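Local coordinates for protein exopolygalacturonase (Yersinia enterocolitica, PDB 2UVF) that hydrolyses polygalacturonic acid, the backbone of pectin, from its chain ends as a family 28 glycoside hydrolase, probably releasing digalacturonic acid, at residues D96-N101 against N484-D489; N105-I110 against N526-N531; N429-G434 against E454-Y459; L460-L465 against L490-M495. All blocks are in the same frame, centred on the assembly; numbering follows the deposited sequence. Where two conformers were deposited one is given.

Near the N terminus, in the fibronectin type III region, residues 96-101 and 105-110 open interactions 1 and 2, whose partners lie almost four hundred residues or more further on in the family 28 beta-helix. Interaction 3 opens and closes first within that span, joining successive coils at 429-434 and 454-459, and is nested inside both long loops. Interaction 4 then opens at 460-465. Interaction 1 closes at 484-489 and interaction 4 at 490-495, so these two cross; interaction 2, closing at 526-531, crosses interaction 1 and encloses interaction 4. Interactions 3 and 4 thus stitch coil to coil, while interactions 1 and 2 seat the N-terminal region on the outside of the beta-helix.

Interaction 1: residues D96-N101 against N484-D489; sequences DHFYVN and NNAMRD. With NI (nickel (II) ion), chain J; SO4 (sulfate ion), chain E.
The end of the Phe98 ring packs on the strand at Ala486, Met487 and Arg488, and this is the tight part of the contact. Its CE1 lies 3.3 Å from Arg488 CB, while CE2 meets the methyl CB of Ala486 at 3.7 Å. Between these two, the carbonyl carbon of Met487 lies at the ring edge, near its plane. The ring gets there because its CG stands anti to the backbone N (chi1 175°), which carries it down from the helix. Alanine suits the spot, since its single methyl lets the Phe98 ring come down close to the strand; Tyr99 OH also approaches Ala486 CB, at 4.0 Å. Tyr99 adds a second layer: Phe98 CD2 sits 3.9 Å above the centre of its ring.

Towards solvent the contact becomes polar and loose. Asn101 OD1 lies 2.8 Å from Arg488 NH1, but over a face of the guanidinium, with an angle too poor for a hydrogen bond. The same arginine spends NH2 on a sulfate, probably from the crystallisation liquor, with bonds of 3.0 Å to its O1 and 3.2 Å to its O3. His97 takes no part across the contact; its NE2 binds a nickel ion at 2.1 Å.

Helix 92-100 therefore rests on strand 476-490, with Val457 of strand 448-459 also beneath Phe98 and Tyr99. Tyr99 OH reaches beyond them to His108 O and Ile110 N.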
loop_
_atom_site.group_PDB
_atom_site.type_symbol
_atom_site.label_atom_id
_atom_site.label_comp_id
_atom_site.label_asym_id
_atom_site.label_seq_id
_atom_site.Cartn_x
_atom_site.Cartn_y
_atom_site.Cartn_z
ATOM N N ASP A 96 10.818 -2.268 15.852
ATOM C CA ASP A 96 11.449 -2.632 17.117
ATOM C C ASP A 96 11.062 -1.665 18.207
ATOM O O ASP A 96 10.751 -2.061 19.322
ATOM C CB ASP A 96 12.944 -2.618 16.985
ATOM C CG ASP A 96 13.482 -3.806 16.271
ATOM O OD1 ASP A 96 12.752 -4.744 15.897
ATOM O OD2 ASP A 96 14.688 -3.787 16.076
ATOM N N HIS A 97 11.062 -0.383 17.873
ATOM C CA HIS A 97 10.774 0.644 18.845
ATOM C C HIS A 97 9.339 0.523 19.341
ATOM O O HIS A 97 9.041 0.830 20.503
ATOM C CB HIS A 97 11.079 2.026 18.275
ATOM C CG HIS A 97 10.586 3.133 19.145
ATOM N ND1 HIS A 97 9.375 3.758 18.931
ATOM C CD2 HIS A 97 11.096 3.668 20.275
ATOM C CE1 HIS A 97 9.182 4.662 19.875
ATOM N NE2 HIS A 97 10.203 4.620 20.712
ATOM N N PHE A 98 8.466 0.010 18.478
ATOM C CA PHE A 98 7.048 -0.168 18.816
ATOM C C PHE A 98 6.929 -1.005 20.093
ATOM O O PHE A 98 6.103 -0.729 20.932
ATOM C CB PHE A 98 6.309 -0.807 17.636
ATOM C CG PHE A 98 4.866 -1.139 17.908
ATOM C CD1 PHE A 98 3.857 -0.209 17.629
ATOM C CD2 PHE A 98 4.504 -2.401 18.402
ATOM C CE1 PHE A 98 2.525 -0.521 17.855
ATOM C CE2 PHE A 98 3.173 -2.710 18.630
ATOM C CZ PHE A 98 2.176 -1.771 18.351
ATOM N N TYR A 99 7.768 -2.030 20.228
ATOM C CA TYR A 99 7.725 -2.889 21.405
ATOM C C TYR A 99 8.476 -2.349 22.630
ATOM O O TYR A 99 8.295 -2.902 23.711
ATOM C CB TYR A 99 8.217 -4.289 21.062
ATOM C CG TYR A 99 7.408 -4.960 19.978
ATOM C CD1 TYR A 99 6.186 -5.572 20.263
ATOM C CD2 TYR A 99 7.864 -4.987 18.665
ATOM C CE1 TYR A 99 5.455 -6.198 19.271
ATOM C CE2 TYR A 99 7.124 -5.592 17.666
ATOM C CZ TYR A 99 5.932 -6.208 17.983
ATOM O OH TYR A 99 5.201 -6.815 16.993
ATOM N N VAL A 100 9.295 -1.292 22.474
ATOM C CA VAL A 100 10.022 -0.661 23.595
ATOM C C VAL A 100 9.114 -0.251 24.740
ATOM O O VAL A 100 9.511 -0.308 25.903
ATOM C CB VAL A 100 10.794 0.549 23.130
ATOM N N ASN A 101 7.908 0.196 24.394
ATOM C CA ASN A 101 6.854 0.561 25.350
ATOM C C ASN A 101 6.184 -0.648 26.025
ATOM O O ASN A 101 5.573 -0.515 27.091
ATOM C CB ASN A 101 5.773 1.387 24.625
ATOM C CG ASN A 101 6.001 2.888 24.737
ATOM O OD1 ASN A 101 5.135 3.678 24.360
ATOM N ND2 ASN A 101 7.167 3.292 25.271
ATOM N N ASN A 484 -1.791 -11.602 12.824
ATOM C CA ASN A 484 -0.423 -11.450 13.283
ATOM C C ASN A 484 0.058 -10.013 13.106
ATOM O O ASN A 484 1.146 -9.761 12.611
ATOM C CB ASN A 484 0.491 -12.415 12.552
ATOM C CG ASN A 484 0.165 -13.852 12.847
ATOM O OD1 ASN A 484 -0.465 -14.162 13.859
ATOM N ND2 ASN A 484 0.594 -14.744 11.963
ATOM N N ASN A 485 -0.793 -9.083 13.522
ATOM C CA ASN A 485 -0.513 -7.654 13.442
ATOM C C ASN A 485 -0.638 -7.059 14.815
ATOM O O ASN A 485 -1.537 -7.427 15.572
ATOM C CB ASN A 485 -1.528 -6.952 12.526
ATOM C CG ASN A 485 -1.444 -7.413 11.100
ATOM O OD1 ASN A 485 -2.461 -7.686 10.459
ATOM N ND2 ASN A 485 -0.249 -7.509 10.589
ATOM N N ALA A 486 0.239 -6.101 15.115
ATOM C CA ALA A 486 0.172 -5.376 16.369
ATOM C C ALA A 486 -0.083 -3.902 16.144
ATOM O O ALA A 486 0.504 -3.291 15.263
ATOM C CB ALA A 486 1.448 -5.595 17.201
ATOM N N MET A 487 -0.945 -3.317 16.974
ATOM C CA MET A 487 -1.379 -1.948 16.739
ATOM C C MET A 487 -1.472 -1.130 18.016
ATOM O O MET A 487 -1.839 -1.649 19.061
ATOM C CB MET A 487 -2.720 -1.935 16.011
ATOM C CG MET A 487 -2.828 -2.966 14.878
ATOM S SD MET A 487 -4.121 -2.576 13.670
ATOM C CE MET A 487 -5.596 -3.244 14.362
ATOM N N ARG A 488 -1.125 0.151 17.926
ATOM C CA ARG A 488 -1.077 0.997 19.123
ATOM C C ARG A 488 -1.533 2.407 18.782
ATOM O O ARG A 488 -1.094 2.980 17.789
ATOM C CB ARG A 488 0.341 0.999 19.736
ATOM C CG ARG A 488 0.599 2.066 20.783
ATOM C CD ARG A 488 1.786 1.778 21.679
ATOM N NE ARG A 488 1.483 2.281 23.030
ATOM C CZ ARG A 488 1.969 3.416 23.529
ATOM N NH1 ARG A 488 2.822 4.140 22.811
ATOM N NH2 ARG A 488 1.614 3.825 24.738
ATOM N N ASP A 489 -2.412 2.962 19.607
ATOM C CA ASP A 489 -2.834 4.351 19.456
ATOM C C ASP A 489 -3.537 4.619 18.119
ATOM O O ASP A 489 -3.362 5.678 17.516
ATOM C CB ASP A 489 -1.646 5.303 19.649
ATOM C CG ASP A 489 -1.133 5.333 21.076
ATOM O OD1 ASP A 489 -1.812 4.847 21.985
ATOM O OD2 ASP A 489 -0.043 5.867 21.307
HETATM NI NI NI J . 10.492 5.813 22.436
HETATM S S SO4 E . -0.045 2.156 27.596
HETATM O O1 SO4 E . 1.145 1.744 26.838
HETATM O O2 SO4 E . 0.386 2.592 28.927
HETATM O O3 SO4 E . -0.710 3.272 26.915
HETATM O O4 SO4 E . -0.968 1.025 27.737
HETATM O O HOH W 1 10.040 7.720 21.317
HETATM O O HOH W 2 8.352 5.197 23.036
#

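Interaction 2: residues N105-I110 against N526-N531; sequences NFQHKI and NVTVDN
Gln107 and Thr528 cross at a slant, and the threonine hydroxyl is gripped from two directions. The amide of His108 points its N-H almost straight at Thr528 OG1 (2.8 Å, 175°), and OG1 donates to Gln107 OE1 at 2.9 Å. That second bond comes from above the carbonyl plane. Threonine fits because one small hydroxyl both accepts and donates, while its CG2 packs against Phe106 O at 3.4 Å.

Gln107 is folded at chi2 (-70°), and its side chain crosses that of Asp530 at about a right angle, their planes 38° apart, with NE2 3.3 Å from Asp530 CB. NE2 donates to Met487 O and to a water, which bonds weakly to Asp530 OD2; Asp530 OD1 is held by Asn562 ND2.

The two rings present different sides to segment 526-531. Phe106 turns its edge to the backbone, CZ lying 3.4 Å from Val529 O, whereas Asn526 O lies 3.7 Å above one face of His108, offset toward the ring's rim.

The loop after helix 92-100 lies across strand 518-532. Strand 476-490 on one flank supplies Met487 and Ala486 to Gln107, and strand 551-562 on the other meets Phe106 through Gln560 and Asn562.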
loop_
_atom_site.group_PDB
_atom_site.type_symbol
_atom_site.label_atom_id
_atom_site.label_comp_id
_atom_site.label_asym_id
_atom_site.label_seq_id
_atom_site.Cartn_x
_atom_site.Cartn_y
_atom_site.Cartn_z
ATOM N N ASN A 105 4.027 -7.647 28.137
ATOM C CA ASN A 105 4.022 -8.434 26.903
ATOM C C ASN A 105 2.645 -8.494 26.223
ATOM O O ASN A 105 2.188 -9.565 25.799
ATOM C CB ASN A 105 4.521 -9.856 27.200
ATOM C CG ASN A 105 6.009 -10.041 26.949
ATOM O OD1 ASN A 105 6.455 -11.170 26.744
ATOM N ND2 ASN A 105 6.782 -8.951 26.964
ATOM N N PHE A 106 1.988 -7.342 26.112
ATOM C CA PHE A 106 0.612 -7.322 25.620
ATOM C C PHE A 106 0.531 -7.499 24.099
ATOM O O PHE A 106 -0.325 -8.225 23.603
ATOM C CB PHE A 106 -0.116 -6.057 26.092
ATOM C CG PHE A 106 -1.461 -5.855 25.451
ATOM C CD1 PHE A 106 -2.617 -6.399 26.027
ATOM C CD2 PHE A 106 -1.581 -5.117 24.264
ATOM C CE1 PHE A 106 -3.871 -6.192 25.438
ATOM C CE2 PHE A 106 -2.820 -4.938 23.651
ATOM C CZ PHE A 106 -3.968 -5.470 24.239
ATOM N N GLN A 107 1.441 -6.852 23.380
ATOM C CA GLN A 107 1.437 -6.787 21.916
ATOM C C GLN A 107 1.904 -8.072 21.242
ATOM O O GLN A 107 2.907 -8.677 21.652
ATOM C CB GLN A 107 2.296 -5.603 21.424
ATOM C CG GLN A 107 1.725 -4.191 21.722
ATOM C CD GLN A 107 0.493 -3.854 20.907
ATOM O OE1 GLN A 107 0.129 -4.579 19.979
ATOM N NE2 GLN A 107 -0.168 -2.768 21.265
ATOM N N HIS A 108 1.159 -8.492 20.216
ATOM C CA HIS A 108 1.569 -9.598 19.355
ATOM C C HIS A 108 2.938 -9.302 18.753
ATOM O O HIS A 108 3.136 -8.277 18.101
ATOM C CB HIS A 108 0.551 -9.844 18.216
ATOM C CG HIS A 108 0.912 -11.014 17.349
ATOM N ND1 HIS A 108 0.539 -12.307 17.653
ATOM C CD2 HIS A 108 1.658 -11.092 16.221
ATOM C CE1 HIS A 108 1.032 -13.129 16.742
ATOM N NE2 HIS A 108 1.715 -12.417 15.865
ATOM N N LYS A 109 3.887 -10.201 18.982
ATOM C CA LYS A 109 5.225 -10.077 18.406
ATOM C C LYS A 109 5.269 -10.670 16.999
ATOM O O LYS A 109 5.128 -11.871 16.807
ATOM C CB LYS A 109 6.290 -10.731 19.304
ATOM C CG LYS A 109 6.325 -10.216 20.763
ATOM C CD LYS A 109 6.877 -11.331 21.685
ATOM C CE LYS A 109 6.695 -11.027 23.180
ATOM N NZ LYS A 109 5.309 -11.325 23.663
ATOM N N ILE A 110 5.486 -9.808 16.014
ATOM C CA ILE A 110 5.553 -10.225 14.621
ATOM C C ILE A 110 6.886 -10.914 14.314
ATOM O O ILE A 110 7.858 -10.756 15.041
ATOM C CB ILE A 110 5.263 -9.034 13.660
ATOM C CG1 ILE A 110 6.371 -7.977 13.719
ATOM C CG2 ILE A 110 3.896 -8.407 13.985
ATOM C CD1 ILE A 110 6.387 -7.013 12.536
ATOM N N ASN A 526 -5.258 -13.278 15.854
ATOM C CA ASN A 526 -3.952 -12.990 16.479
ATOM C C ASN A 526 -3.575 -11.512 16.341
ATOM O O ASN A 526 -2.516 -11.200 15.819
ATOM C CB ASN A 526 -2.834 -13.844 15.854
ATOM C CG ASN A 526 -3.115 -15.343 15.888
ATOM O OD1 ASN A 526 -3.965 -15.818 16.628
ATOM N ND2 ASN A 526 -2.376 -16.092 15.081
ATOM N N VAL A 527 -4.463 -10.627 16.796
ATOM C CA VAL A 527 -4.330 -9.177 16.637
ATOM C C VAL A 527 -4.508 -8.521 18.003
ATOM O O VAL A 527 -5.444 -8.824 18.731
ATOM C CB VAL A 527 -5.366 -8.594 15.616
ATOM C CG1 VAL A 527 -5.524 -7.063 15.758
ATOM C CG2 VAL A 527 -5.013 -8.993 14.176
ATOM N N THR A 528 -3.589 -7.628 18.335
ATOM C CA THR A 528 -3.619 -6.904 19.589
ATOM C C THR A 528 -3.651 -5.418 19.275
ATOM O O THR A 528 -2.901 -4.944 18.422
ATOM C CB THR A 528 -2.377 -7.228 20.438
ATOM O OG1 THR A 528 -1.201 -7.093 19.616
ATOM C CG2 THR A 528 -2.457 -8.658 20.974
ATOM N N VAL A 529 -4.543 -4.703 19.937
ATOM C CA VAL A 529 -4.570 -3.260 19.887
ATOM C C VAL A 529 -4.489 -2.727 21.307
ATOM O O VAL A 529 -5.289 -3.112 22.163
ATOM C CB VAL A 529 -5.889 -2.688 19.264
ATOM C CG1 VAL A 529 -5.827 -1.154 19.189
ATOM C CG2 VAL A 529 -6.178 -3.282 17.906
ATOM N N ASP A 530 -3.532 -1.832 21.538
ATOM C CA ASP A 530 -3.489 -1.031 22.757
ATOM C C ASP A 530 -3.831 0.415 22.420
ATOM O O ASP A 530 -3.061 1.098 21.750
ATOM C CB ASP A 530 -2.117 -1.105 23.413
ATOM C CG ASP A 530 -2.065 -0.407 24.773
ATOM O OD1 ASP A 530 -3.109 -0.057 25.377
ATOM O OD2 ASP A 530 -0.940 -0.203 25.244
ATOM N N ASN A 531 -4.991 0.857 22.901
ATOM C CA ASN A 531 -5.481 2.222 22.742
ATOM C C ASN A 531 -6.054 2.509 21.370
ATOM O O ASN A 531 -5.432 2.233 20.335
ATOM C CB ASN A 531 -4.411 3.272 23.079
ATOM C CG ASN A 531 -3.846 3.113 24.481
ATOM O OD1 ASN A 531 -2.655 3.343 24.708
ATOM N ND2 ASN A 531 -4.693 2.731 25.422
HETATM O O HOH W 3 1.627 -1.292 23.222
#

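Interaction 3: residues N429-G434 against E454-Y459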
loop_
_atom_site.group_PDB
_atom_site.type_symbol
_atom_site.label_atom_id
_atom_site.label_comp_id
_atom_site.label_asym_id
_atom_site.label_seq_id
_atom_site.Cartn_x
_atom_site.Cartn_y
_atom_site.Cartn_z
ATOM N N ASN A 429 5.474 -4.397 7.323
ATOM C CA ASN A 429 5.352 -2.944 7.099
ATOM C C ASN A 429 5.136 -2.275 8.398
ATOM O O ASN A 429 4.604 -2.889 9.355
ATOM C CB ASN A 429 4.179 -2.608 6.158
ATOM C CG ASN A 429 4.332 -3.257 4.817
ATOM O OD1 ASN A 429 5.186 -2.865 4.064
ATOM N ND2 ASN A 429 3.526 -4.291 4.527
ATOM N N TYR A 430 5.568 -1.016 8.442
ATOM C CA TYR A 430 5.216 -0.131 9.556
ATOM C C TYR A 430 4.248 0.965 9.085
ATOM O O TYR A 430 4.599 1.797 8.263
ATOM C CB TYR A 430 6.478 0.487 10.125
ATOM C CG TYR A 430 6.284 1.303 11.379
ATOM C CD1 TYR A 430 6.259 0.702 12.626
ATOM C CD2 TYR A 430 6.162 2.694 11.312
ATOM C CE1 TYR A 430 6.106 1.481 13.786
ATOM C CE2 TYR A 430 6.005 3.456 12.431
ATOM C CZ TYR A 430 5.980 2.858 13.674
ATOM O OH TYR A 430 5.849 3.658 14.809
ATOM N N PHE A 431 3.025 0.953 9.599
ATOM C CA PHE A 431 2.046 1.982 9.250
ATOM C C PHE A 431 2.055 3.023 10.351
ATOM O O PHE A 431 1.885 2.667 11.517
ATOM C CB PHE A 431 0.639 1.383 9.085
ATOM C CG PHE A 431 0.568 0.283 8.071
ATOM C CD1 PHE A 431 0.204 0.551 6.759
ATOM C CD2 PHE A 431 0.857 -1.036 8.433
ATOM C CE1 PHE A 431 0.144 -0.473 5.803
ATOM C CE2 PHE A 431 0.797 -2.068 7.496
ATOM C CZ PHE A 431 0.435 -1.792 6.173
ATOM N N ARG A 432 2.339 4.273 10.010
ATOM C CA ARG A 432 2.183 5.360 10.954
ATOM C C ARG A 432 0.826 6.009 10.667
ATOM O O ARG A 432 -0.173 5.333 10.698
ATOM C CB ARG A 432 3.358 6.348 10.899
ATOM C CG ARG A 432 3.551 7.158 12.184
ATOM C CD ARG A 432 4.826 7.993 12.134
ATOM N NE ARG A 432 4.897 8.957 13.221
ATOM C CZ ARG A 432 4.243 10.118 13.249
ATOM N NH1 ARG A 432 4.375 10.925 14.301
ATOM N NH2 ARG A 432 3.440 10.470 12.238
ATOM N N MET A 433 0.784 7.298 10.369
ATOM C CA MET A 433 -0.505 7.943 10.079
ATOM C C MET A 433 -1.041 7.591 8.705
ATOM O O MET A 433 -0.284 7.230 7.795
ATOM C CB MET A 433 -0.472 9.467 10.340
ATOM C CG MET A 433 -0.106 9.747 11.778
ATOM S SD MET A 433 -0.302 11.376 12.412
ATOM C CE MET A 433 -2.026 11.695 12.094
ATOM N N GLY A 434 -2.363 7.664 8.580
ATOM C CA GLY A 434 -3.048 7.356 7.327
ATOM C C GLY A 434 -4.466 6.958 7.656
ATOM O O GLY A 434 -4.775 6.718 8.806
ATOM N N GLU A 454 -0.221 -9.669 7.124
ATOM C CA GLU A 454 0.351 -10.323 8.309
ATOM C C GLU A 454 1.665 -9.711 8.711
ATOM O O GLU A 454 2.428 -9.264 7.876
ATOM C CB GLU A 454 0.544 -11.832 8.077
ATOM C CG GLU A 454 1.329 -12.186 6.803
ATOM C CD GLU A 454 1.594 -13.665 6.678
ATOM O OE1 GLU A 454 1.159 -14.417 7.579
ATOM O OE2 GLU A 454 2.230 -14.078 5.677
ATOM N N ASN A 455 1.928 -9.731 10.008
ATOM C CA ASN A 455 3.250 -9.420 10.558
ATOM C C ASN A 455 3.616 -7.968 10.265
ATOM O O ASN A 455 4.720 -7.667 9.793
ATOM C CB ASN A 455 4.325 -10.430 10.083
ATOM C CG ASN A 455 4.143 -11.838 10.689
ATOM O OD1 ASN A 455 3.881 -12.826 9.980
ATOM N ND2 ASN A 455 4.305 -11.934 11.990
ATOM N N ASN A 456 2.656 -7.089 10.576
ATOM C CA ASN A 456 2.739 -5.667 10.362
ATOM C C ASN A 456 2.552 -4.997 11.719
ATOM O O ASN A 456 1.932 -5.549 12.634
ATOM C CB ASN A 456 1.635 -5.146 9.392
ATOM C CG ASN A 456 1.729 -5.723 7.980
ATOM O OD1 ASN A 456 2.603 -5.364 7.195
ATOM N ND2 ASN A 456 0.799 -6.592 7.642
ATOM N N VAL A 457 3.072 -3.787 11.831
ATOM C CA VAL A 457 2.871 -2.960 13.018
ATOM C C VAL A 457 2.208 -1.633 12.600
ATOM O O VAL A 457 2.595 -1.038 11.595
ATOM C CB VAL A 457 4.232 -2.748 13.776
ATOM C CG1 VAL A 457 4.262 -1.459 14.508
ATOM C CG2 VAL A 457 4.464 -3.903 14.733
ATOM N N MET A 458 1.196 -1.201 13.358
ATOM C CA MET A 458 0.515 0.070 13.095
ATOM C C MET A 458 0.582 0.965 14.330
ATOM O O MET A 458 0.204 0.542 15.424
ATOM C CB MET A 458 -0.955 -0.156 12.739
ATOM C CG MET A 458 -1.210 -0.913 11.470
ATOM S SD MET A 458 -0.839 -2.676 11.586
ATOM C CE MET A 458 -1.587 -3.169 10.048
ATOM N N TYR A 459 1.053 2.192 14.140
ATOM C CA TYR A 459 1.139 3.165 15.221
ATOM C C TYR A 459 0.579 4.494 14.746
ATOM O O TYR A 459 1.118 5.067 13.824
ATOM C CB TYR A 459 2.607 3.303 15.681
ATOM C CG TYR A 459 2.804 4.366 16.726
ATOM C CD1 TYR A 459 2.168 4.286 17.965
ATOM C CD2 TYR A 459 3.623 5.459 16.481
ATOM C CE1 TYR A 459 2.337 5.300 18.934
ATOM C CE2 TYR A 459 3.814 6.459 17.440
ATOM C CZ TYR A 459 3.175 6.369 18.652
ATOM O OH TYR A 459 3.348 7.375 19.572
#
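Main-chain bonds hold Asn429-Arg432 and Asn456-Tyr459 in parallel register. Val457 N donates to Asn429 O (3.0 Å), Phe431 N to Val457 O (2.9 Å) and Tyr459 N to Phe431 O (2.8 Å), and CA-H...O contacts supplement them at the same carbonyls, as from Tyr430 CA to Val457 O.

A second set of bonds joins the two asparagines. Their amides lie side by side, pointing the same way, with planes only 8° apart. Asn456 OD1 accepts at 3.0 Å from both Asn429 N and Asn429 ND2, which arrive from opposite faces of its plane. Asn429 OD1 likewise accepts from Asn396 N on the preceding coil, and the ND2 atoms form an equivalent pair of bonds, Asn429 to Val393 O and Asn456 to Leu426 O. Buried asparagine suits this place because its short amide can both donate and accept.

Apolar contacts divide between the two sheet faces. On one, Phe431 lies alongside Met458, whose CE touches Phe431 CD2 at 3.6 Å; the bend at chi2 of Met458 (73°) folds the chain along the ring, and SD makes an oblique Met-aromatic contact. On the other, Tyr430 CD1 packs on Val457 CG1 (3.5 Å) and its OH leans on Tyr459 CB while bonding to Glu285.

Parallel pairing between successive coils, with stacked asparagines at a turn, is characteristic of the right-handed parallel beta-helix to which family 28 belongs.

Interaction 4: residues L460-L465 against L490-M495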
loop_
_atom_site.group_PDB
_atom_site.type_symbol
_atom_site.label_atom_id
_atom_site.label_comp_id
_atom_site.label_asym_id
_atom_site.label_seq_id
_atom_site.Cartn_x
_atom_site.Cartn_y
_atom_site.Cartn_z
ATOM N N LEU A 460 -0.523 4.945 15.354
ATOM C CA LEU A 460 -1.204 6.247 15.085
ATOM C C LEU A 460 -2.102 6.269 13.846
ATOM O O LEU A 460 -2.755 7.299 13.542
ATOM C CB LEU A 460 -0.237 7.454 15.047
ATOM C CG LEU A 460 0.609 7.765 16.288
ATOM C CD1 LEU A 460 1.594 8.879 15.943
ATOM C CD2 LEU A 460 -0.209 8.118 17.508
ATOM N N THR A 461 -2.150 5.132 13.146
ATOM C CA THR A 461 -2.990 4.970 11.940
ATOM C C THR A 461 -4.452 5.142 12.362
ATOM O O THR A 461 -4.761 4.924 13.523
ATOM C CB THR A 461 -2.772 3.561 11.318
ATOM O OG1 THR A 461 -1.445 3.114 11.628
ATOM C CG2 THR A 461 -2.976 3.579 9.793
ATOM N N ASP A 462 -5.341 5.528 11.448
ATOM C CA ASP A 462 -6.750 5.715 11.806
ATOM C C ASP A 462 -7.438 4.371 12.094
ATOM O O ASP A 462 -8.179 4.230 13.076
ATOM C CB ASP A 462 -7.520 6.478 10.708
ATOM C CG ASP A 462 -7.208 7.961 10.685
ATOM O OD1 ASP A 462 -6.369 8.405 11.486
ATOM O OD2 ASP A 462 -7.801 8.691 9.860
ATOM N N ILE A 463 -7.192 3.397 11.220
ATOM C CA ILE A 463 -7.935 2.153 11.193
ATOM C C ILE A 463 -6.958 1.062 10.783
ATOM O O ILE A 463 -6.079 1.312 9.973
ATOM C CB ILE A 463 -9.203 2.259 10.224
ATOM C CG1 ILE A 463 -10.184 3.326 10.736
ATOM C CG2 ILE A 463 -9.929 0.923 10.090
ATOM C CD1 ILE A 463 -11.267 3.783 9.751
ATOM N N GLY A 464 -7.095 -0.136 11.351
ATOM C CA GLY A 464 -6.328 -1.293 10.868
ATOM C C GLY A 464 -6.866 -1.853 9.552
ATOM O O GLY A 464 -6.203 -1.827 8.526
ATOM N N LEU A 465 -8.082 -2.367 9.588
ATOM C CA LEU A 465 -8.688 -2.970 8.429
ATOM C C LEU A 465 -9.966 -2.212 8.138
ATOM O O LEU A 465 -10.860 -2.135 8.988
ATOM C CB LEU A 465 -8.942 -4.466 8.658
ATOM C CG LEU A 465 -9.649 -5.257 7.561
ATOM C CD1 LEU A 465 -8.944 -5.141 6.222
ATOM C CD2 LEU A 465 -9.778 -6.733 7.974
ATOM N N LEU A 490 -4.366 3.675 17.682
ATOM C CA LEU A 490 -5.193 3.881 16.513
ATOM C C LEU A 490 -6.051 5.107 16.744
ATOM O O LEU A 490 -6.487 5.341 17.862
ATOM C CB LEU A 490 -6.058 2.653 16.231
ATOM C CG LEU A 490 -5.354 1.388 15.741
ATOM C CD1 LEU A 490 -6.402 0.351 15.441
ATOM C CD2 LEU A 490 -4.484 1.678 14.513
ATOM N N ALA A 491 -6.249 5.918 15.714
ATOM C CA ALA A 491 -6.962 7.191 15.902
ATOM C C ALA A 491 -8.476 7.038 15.816
ATOM O O ALA A 491 -9.204 7.876 16.351
ATOM C CB ALA A 491 -6.460 8.274 14.926
ATOM N N LYS A 492 -8.965 5.977 15.169
ATOM C CA LYS A 492 -10.417 5.796 15.067
ATOM C C LYS A 492 -10.908 4.423 15.505
ATOM O O LYS A 492 -11.525 4.287 16.564
ATOM C CB LYS A 492 -10.935 6.077 13.647
ATOM C CG LYS A 492 -10.714 7.470 13.092
ATOM C CD LYS A 492 -11.504 7.582 11.757
ATOM C CE LYS A 492 -11.238 8.893 11.007
ATOM N NZ LYS A 492 -11.088 10.100 11.888
ATOM N N GLN A 493 -10.656 3.415 14.677
ATOM C CA GLN A 493 -11.242 2.099 14.874
ATOM C C GLN A 493 -10.287 0.985 14.511
ATOM O O GLN A 493 -9.359 1.199 13.748
ATOM C CB GLN A 493 -12.471 1.986 13.999
ATOM C CG GLN A 493 -13.462 3.121 14.218
ATOM C CD GLN A 493 -14.563 3.078 13.217
ATOM O OE1 GLN A 493 -14.413 3.550 12.095
ATOM N NE2 GLN A 493 -15.669 2.492 13.601
ATOM N N VAL A 494 -10.539 -0.203 15.046
ATOM C CA VAL A 494 -9.758 -1.401 14.757
ATOM C C VAL A 494 -10.131 -2.003 13.390
ATOM O O VAL A 494 -9.265 -2.247 12.543
ATOM C CB VAL A 494 -9.938 -2.467 15.884
ATOM C CG1 VAL A 494 -9.233 -3.742 15.541
ATOM C CG2 VAL A 494 -9.481 -1.927 17.252
ATOM N N MET A 495 -11.417 -2.275 13.205
ATOM C CA MET A 495 -11.922 -2.800 11.947
ATOM C C MET A 495 -13.267 -2.160 11.624
ATOM O O MET A 495 -14.103 -1.974 12.506
ATOM C CB MET A 495 -12.026 -4.331 11.977
ATOM C CG MET A 495 -12.534 -4.948 10.684
ATOM S SD MET A 495 -12.454 -6.743 10.643
ATOM C CE MET A 495 -13.837 -7.192 11.705
#
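Asp462 and Lys492 both hold CG beside their own backbone N (chi1 -75° and -61°), which sends the two side chains off alongside each other in the same direction. The lysine chain, extended through chi2 and chi3, brings CE to 3.6 Å from Asp462 OD2, and a bend at chi4 (-38°) sets NZ. NZ stays 4.1 Å from that oxygen: the opposite charges may attract each other, but beyond salt-bridge distance.

The backbone does the firmer work. Asp462 O takes two bonds, one from Lys492 N at 2.8 Å, in the carbonyl plane and on a lone pair, and one from Gln493 N at 3.1 Å. Thr461 O receives Ala491 N at 2.8 Å, while Leu490 CD2 packs against the same oxygen. Further along, Val494 O accepts from Leu465 N (3.2 Å) and weakly from Gly464 N, where the absence of a side chain lets the carbonyl come close.

Leu465 and Met495 point the same way, Leu465 CD2 touching Met495 SD at 3.8 Å in a buried apolar layer.

The contact joins the loops and corners of successive coils, leading into strands 463-470 and 493-500. Gly434 adjoins Asp462 on the preceding coil, Arg432 O holds Thr461 OG1, and strand 518-532 packs beneath through Phe522, Leu524 and Val529.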